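Local structure of PhnB protein (Bacillus cereus, 3OMS) at residues 15-28 with 123-135. The protein is of unconfirmed function but belongs to the glyoxalase superfamily and may be a 3-demethylubiquinone-9 3-methyltransferase. Numbering follows the deposited sequence.
Sequences LMFEGKAEEAMNFY and WLNDKYGVSWQLT
With CG set beside its backbone N (chi1 -53°), Tyr128 swings its ring out of the turn and onto helix 21-29, while Tyr28, turned likewise (chi1 -63°), sends its hydroxyl back to Asp126. Ala24 CB sits over the centre of the Tyr128 ring as a CH-pi contact, 3.9 Å from the centroid, and Lys127 CG lies on the opposite face. At the ring's far end Tyr128 OH donates to the anti lone pair of Glu23 OE2, 2.5 Å away. Lys127 NZ comes over one face of Phe27, 3.6 Å from the centroid, a cation-pi contact. Lys127 and Tyr128 sit in the type I turn 126-129, which joins strands 121-125 and 131-136 of one four-stranded sheet; helix 21-29 follows strand 11-17 of the other, the paired beta-alpha-beta-beta-beta modules of the glyoxalase fold. Buried Asp126 ties the turn together: OD1 takes Tyr128 N, closing an Asx turn, and Val130 N from the other side of the carboxylate plane. Asp126 OD2 accepts Tyr28 OH on its syn lone pair at 2.6 Å, and Trp132 NE1 from above the carboxylate plane. That indole also points its edge at the Tyr28 face, planes 67° apart.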
loop_
_atom_site.group_PDB
_atom_site.type_symbol
_atom_site.label_atom_id
_atom_site.label_comp_id
_atom_site.label_asym_id
_atom_site.label_seq_id
_atom_site.Cartn_x
_atom_site.Cartn_y
_atom_site.Cartn_z
ATOM N N LEU A 15 -6.715 2.207 1.865
ATOM C CA LEU A 15 -7.440 1.229 1.080
ATOM C C LEU A 15 -8.845 1.736 0.715
ATOM O O LEU A 15 -9.630 2.139 1.582
ATOM C CB LEU A 15 -7.495 -0.106 1.844
ATOM C CG LEU A 15 -6.222 -0.959 1.974
ATOM C CD1 LEU A 15 -5.073 -0.328 2.803
ATOM C CD2 LEU A 15 -6.611 -2.329 2.575
HETATM N N MSE A 16 -9.163 1.712 -0.593
HETATM C CA MSE A 16 -10.440 2.099 -1.068
HETATM C C MSE A 16 -11.253 0.878 -1.536
HETATM O O MSE A 16 -10.915 0.242 -2.555
HETATM C CB MSE A 16 -10.275 3.100 -2.212
HETATM C CG MSE A 16 -11.581 3.632 -2.765
HETATM SE SE MSE A 16 -11.306 5.126 -3.996
HETATM C CE MSE A 16 -10.379 4.133 -5.329
ATOM N N PHE A 17 -12.321 0.620 -0.779
ATOM C CA PHE A 17 -13.282 -0.443 -0.993
ATOM C C PHE A 17 -14.523 0.140 -1.657
ATOM O O PHE A 17 -14.631 1.369 -1.835
ATOM C CB PHE A 17 -13.643 -1.117 0.368
ATOM C CG PHE A 17 -12.515 -1.815 1.028
ATOM C CD1 PHE A 17 -12.252 -3.141 0.760
ATOM C CD2 PHE A 17 -11.724 -1.170 1.984
ATOM C CE1 PHE A 17 -11.184 -3.809 1.416
ATOM C CE2 PHE A 17 -10.682 -1.795 2.606
ATOM C CZ PHE A 17 -10.401 -3.156 2.321
ATOM N N GLU A 18 -15.459 -0.726 -2.082
ATOM C CA GLU A 18 -16.762 -0.263 -2.595
ATOM C C GLU A 18 -17.943 -0.883 -1.828
ATOM O O GLU A 18 -18.916 -1.359 -2.430
ATOM C CB GLU A 18 -16.890 -0.525 -4.125
ATOM C CG GLU A 18 -15.859 0.299 -4.922
ATOM C CD GLU A 18 -15.934 0.149 -6.425
ATOM O OE1 GLU A 18 -16.745 -0.665 -6.937
ATOM O OE2 GLU A 18 -15.175 0.901 -7.080
ATOM N N GLY A 19 -17.868 -0.858 -0.502
ATOM C CA GLY A 19 -18.958 -1.376 0.329
ATOM C C GLY A 19 -18.518 -2.331 1.408
ATOM O O GLY A 19 -19.291 -2.618 2.291
ATOM N N LYS A 20 -17.292 -2.810 1.352
ATOM C CA LYS A 20 -16.801 -3.806 2.302
ATOM C C LYS A 20 -15.763 -3.285 3.332
ATOM O O LYS A 20 -15.162 -4.102 4.041
ATOM C CB LYS A 20 -16.204 -4.985 1.525
ATOM C CG LYS A 20 -17.190 -5.626 0.492
ATOM C CD LYS A 20 -17.856 -6.797 1.065
ATOM C CE LYS A 20 -18.843 -7.456 0.028
ATOM N NZ LYS A 20 -20.063 -7.879 0.735
ATOM N N ALA A 21 -15.558 -1.966 3.416
ATOM C CA ALA A 21 -14.474 -1.415 4.249
ATOM C C ALA A 21 -14.611 -1.904 5.697
ATOM O O ALA A 21 -13.649 -2.346 6.324
ATOM C CB ALA A 21 -14.450 0.127 4.216
ATOM N N GLU A 22 -15.820 -1.775 6.243
ATOM C CA GLU A 22 -16.013 -2.032 7.661
ATOM C C GLU A 22 -15.805 -3.523 7.941
ATOM O O GLU A 22 -15.094 -3.884 8.897
ATOM C CB GLU A 22 -17.374 -1.563 8.144
ATOM C CG GLU A 22 -17.509 -1.749 9.697
ATOM C CD GLU A 22 -18.660 -1.015 10.317
ATOM O OE1 GLU A 22 -19.408 -0.295 9.599
ATOM O OE2 GLU A 22 -18.814 -1.139 11.558
ATOM N N GLU A 23 -16.408 -4.390 7.107
ATOM C CA GLU A 23 -16.199 -5.820 7.256
ATOM C C GLU A 23 -14.705 -6.168 7.153
ATOM O O GLU A 23 -14.183 -6.986 7.912
ATOM C CB GLU A 23 -16.998 -6.572 6.186
ATOM C CG GLU A 23 -16.972 -8.097 6.282
ATOM C CD GLU A 23 -17.557 -8.703 4.987
ATOM O OE1 GLU A 23 -18.749 -8.488 4.735
ATOM O OE2 GLU A 23 -16.820 -9.304 4.212
ATOM N N ALA A 24 -14.027 -5.543 6.199
ATOM C CA ALA A 24 -12.623 -5.830 5.936
ATOM C C ALA A 24 -11.767 -5.441 7.099
ATOM O O ALA A 24 -10.924 -6.232 7.580
ATOM C CB ALA A 24 -12.153 -5.085 4.647
HETATM N N MSE A 25 -12.028 -4.237 7.631
HETATM C CA MSE A 25 -11.321 -3.764 8.802
HETATM C C MSE A 25 -11.520 -4.638 10.024
HETATM O O MSE A 25 -10.575 -4.955 10.751
HETATM C CB MSE A 25 -11.808 -2.340 9.123
HETATM C CG MSE A 25 -11.059 -1.601 10.088
HETATM SE SE MSE A 25 -11.546 0.338 9.796
HETATM C CE MSE A 25 -13.497 0.150 10.057
ATOM N N ASN A 26 -12.765 -5.020 10.276
ATOM C CA ASN A 26 -13.034 -5.940 11.377
ATOM C C ASN A 26 -12.266 -7.258 11.207
ATOM O O ASN A 26 -11.724 -7.811 12.176
ATOM C CB ASN A 26 -14.559 -6.133 11.565
ATOM C CG ASN A 26 -15.190 -4.959 12.353
ATOM O OD1 ASN A 26 -14.979 -4.833 13.531
ATOM N ND2 ASN A 26 -15.911 -4.118 11.693
ATOM N N PHE A 27 -12.180 -7.734 9.970
ATOM C CA PHE A 27 -11.428 -8.962 9.662
ATOM C C PHE A 27 -9.959 -8.766 9.908
ATOM O O PHE A 27 -9.352 -9.545 10.656
ATOM C CB PHE A 27 -11.688 -9.366 8.208
ATOM C CG PHE A 27 -10.903 -10.572 7.750
ATOM C CD1 PHE A 27 -10.960 -11.769 8.447
ATOM C CD2 PHE A 27 -10.172 -10.516 6.573
ATOM C CE1 PHE A 27 -10.273 -12.909 7.983
ATOM C CE2 PHE A 27 -9.498 -11.626 6.098
ATOM C CZ PHE A 27 -9.538 -12.813 6.794
ATOM N N TYR A 28 -9.384 -7.686 9.371
ATOM C CA TYR A 28 -7.921 -7.484 9.467
ATOM C C TYR A 28 -7.461 -7.279 10.904
ATOM O O TYR A 28 -6.451 -7.824 11.337
ATOM C CB TYR A 28 -7.471 -6.289 8.630
ATOM C CG TYR A 28 -7.716 -6.449 7.143
ATOM C CD1 TYR A 28 -7.771 -7.724 6.520
ATOM C CD2 TYR A 28 -7.857 -5.336 6.344
ATOM C CE1 TYR A 28 -7.985 -7.817 5.166
ATOM C CE2 TYR A 28 -8.100 -5.419 5.033
ATOM C CZ TYR A 28 -8.157 -6.660 4.420
ATOM O OH TYR A 28 -8.348 -6.655 3.070
ATOM N N TRP A 123 2.004 -16.020 -0.816
ATOM C CA TRP A 123 1.485 -14.788 -1.424
ATOM C C TRP A 123 0.074 -15.093 -1.888
ATOM O O TRP A 123 -0.179 -16.100 -2.542
ATOM C CB TRP A 123 2.356 -14.359 -2.611
ATOM C CG TRP A 123 2.179 -12.953 -3.087
ATOM C CD1 TRP A 123 1.127 -12.129 -2.877
ATOM C CD2 TRP A 123 3.120 -12.204 -3.868
ATOM N NE1 TRP A 123 1.326 -10.923 -3.512
ATOM C CE2 TRP A 123 2.546 -10.946 -4.125
ATOM C CE3 TRP A 123 4.404 -12.473 -4.359
ATOM C CZ2 TRP A 123 3.237 -9.924 -4.823
ATOM C CZ3 TRP A 123 5.074 -11.473 -5.096
ATOM C CH2 TRP A 123 4.480 -10.218 -5.314
ATOM N N LEU A 124 -0.858 -14.249 -1.493
ATOM C CA LEU A 124 -2.253 -14.433 -1.880
ATOM C C LEU A 124 -2.950 -13.108 -2.071
ATOM O O LEU A 124 -2.393 -12.041 -1.697
ATOM C CB LEU A 124 -2.985 -15.215 -0.783
ATOM C CG LEU A 124 -2.928 -14.741 0.690
ATOM C CD1 LEU A 124 -3.876 -13.523 0.859
ATOM C CD2 LEU A 124 -3.374 -15.886 1.615
ATOM N N ASN A 125 -4.142 -13.171 -2.665
ATOM C CA ASN A 125 -5.125 -12.093 -2.564
ATOM C C ASN A 125 -6.225 -12.511 -1.657
ATOM O O ASN A 125 -6.698 -13.637 -1.747
ATOM C CB ASN A 125 -5.732 -11.776 -3.936
ATOM C CG ASN A 125 -4.710 -11.304 -4.963
ATOM O OD1 ASN A 125 -4.861 -11.611 -6.161
ATOM N ND2 ASN A 125 -3.756 -10.502 -4.563
ATOM N N ASP A 126 -6.626 -11.659 -0.726
ATOM C CA ASP A 126 -7.702 -12.052 0.171
ATOM C C ASP A 126 -9.073 -11.926 -0.533
ATOM O O ASP A 126 -9.177 -11.567 -1.726
ATOM C CB ASP A 126 -7.590 -11.290 1.498
ATOM C CG ASP A 126 -7.904 -9.814 1.356
ATOM O OD1 ASP A 126 -8.519 -9.464 0.309
ATOM O OD2 ASP A 126 -7.570 -9.056 2.309
ATOM N N LYS A 127 -10.123 -12.258 0.186
ATOM C CA LYS A 127 -11.470 -12.264 -0.372
ATOM C C LYS A 127 -11.897 -10.886 -0.892
ATOM O O LYS A 127 -12.886 -10.778 -1.607
ATOM C CB LYS A 127 -12.495 -12.772 0.648
ATOM C CG LYS A 127 -12.761 -11.879 1.868
ATOM C CD LYS A 127 -13.806 -12.467 2.801
ATOM C CE LYS A 127 -13.270 -13.627 3.664
ATOM N NZ LYS A 127 -12.243 -13.352 4.725
ATOM N N TYR A 128 -11.227 -9.830 -0.434
ATOM C CA TYR A 128 -11.536 -8.477 -0.894
ATOM C C TYR A 128 -10.695 -8.065 -2.078
ATOM O O TYR A 128 -10.882 -6.973 -2.610
ATOM C CB TYR A 128 -11.377 -7.477 0.289
ATOM C CG TYR A 128 -12.164 -7.878 1.513
ATOM C CD1 TYR A 128 -13.548 -7.757 1.537
ATOM C CD2 TYR A 128 -11.539 -8.446 2.625
ATOM C CE1 TYR A 128 -14.287 -8.167 2.626
ATOM C CE2 TYR A 128 -12.254 -8.839 3.685
ATOM C CZ TYR A 128 -13.632 -8.706 3.695
ATOM O OH TYR A 128 -14.356 -9.134 4.784
ATOM N N GLY A 129 -9.710 -8.885 -2.449
ATOM C CA GLY A 129 -8.802 -8.586 -3.513
ATOM C C GLY A 129 -7.482 -7.950 -3.085
ATOM O O GLY A 129 -6.599 -7.730 -3.937
ATOM N N VAL A 130 -7.320 -7.705 -1.792
ATOM C CA VAL A 130 -6.106 -7.098 -1.244
ATOM C C VAL A 130 -4.970 -8.124 -1.206
ATOM O O VAL A 130 -5.193 -9.280 -0.787
ATOM C CB VAL A 130 -6.313 -6.537 0.174
ATOM C CG1 VAL A 130 -4.931 -6.041 0.786
ATOM C CG2 VAL A 130 -7.321 -5.403 0.115
ATOM N N SER A 131 -3.798 -7.745 -1.726
ATOM C CA SER A 131 -2.674 -8.700 -1.875
ATOM C C SER A 131 -1.764 -8.669 -0.639
ATOM O O SER A 131 -1.259 -7.578 -0.196
ATOM C CB SER A 131 -1.872 -8.360 -3.095
ATOM O OG SER A 131 -1.076 -9.438 -3.557
ATOM N N TRP A 132 -1.528 -9.869 -0.113
ATOM C CA TRP A 132 -0.721 -10.079 1.080
ATOM C C TRP A 132 0.411 -11.085 0.824
ATOM O O TRP A 132 0.210 -12.169 0.212
ATOM C CB TRP A 132 -1.585 -10.657 2.177
ATOM C CG TRP A 132 -2.696 -9.819 2.696
ATOM C CD1 TRP A 132 -3.943 -9.733 2.181
ATOM C CD2 TRP A 132 -2.686 -8.997 3.874
ATOM N NE1 TRP A 132 -4.723 -8.923 2.959
ATOM C CE2 TRP A 132 -3.972 -8.433 3.995
ATOM C CE3 TRP A 132 -1.724 -8.692 4.836
ATOM C CZ2 TRP A 132 -4.335 -7.587 5.052
ATOM C CZ3 TRP A 132 -2.066 -7.811 5.862
ATOM C CH2 TRP A 132 -3.374 -7.288 5.975
ATOM N N GLN A 133 1.602 -10.728 1.321
ATOM C CA GLN A 133 2.748 -11.631 1.309
ATOM C C GLN A 133 3.077 -11.889 2.759
ATOM O O GLN A 133 3.024 -10.994 3.621
ATOM C CB GLN A 133 3.997 -11.037 0.650
ATOM C CG GLN A 133 3.848 -10.720 -0.838
ATOM C CD GLN A 133 5.125 -10.154 -1.401
ATOM O OE1 GLN A 133 6.173 -10.809 -1.378
ATOM N NE2 GLN A 133 5.059 -8.914 -1.893
ATOM N N LEU A 134 3.400 -13.128 3.054
ATOM C CA LEU A 134 3.685 -13.510 4.436
ATOM C C LEU A 134 4.972 -14.279 4.466
ATOM O O LEU A 134 5.194 -15.125 3.617
ATOM C CB LEU A 134 2.560 -14.349 4.990
ATOM C CG LEU A 134 1.232 -13.625 5.188
ATOM C CD1 LEU A 134 0.406 -13.686 3.913
ATOM C CD2 LEU A 134 0.549 -14.297 6.345
ATOM N N THR A 135 5.843 -13.937 5.421
ATOM C CA THR A 135 7.082 -14.641 5.559
ATOM C C THR A 135 7.457 -14.826 7.026
ATOM O O THR A 135 6.968 -14.114 7.888
ATOM C CB THR A 135 8.185 -13.935 4.795
ATOM O OG1 THR A 135 9.282 -14.848 4.636
ATOM C CG2 THR A 135 8.607 -12.641 5.550
#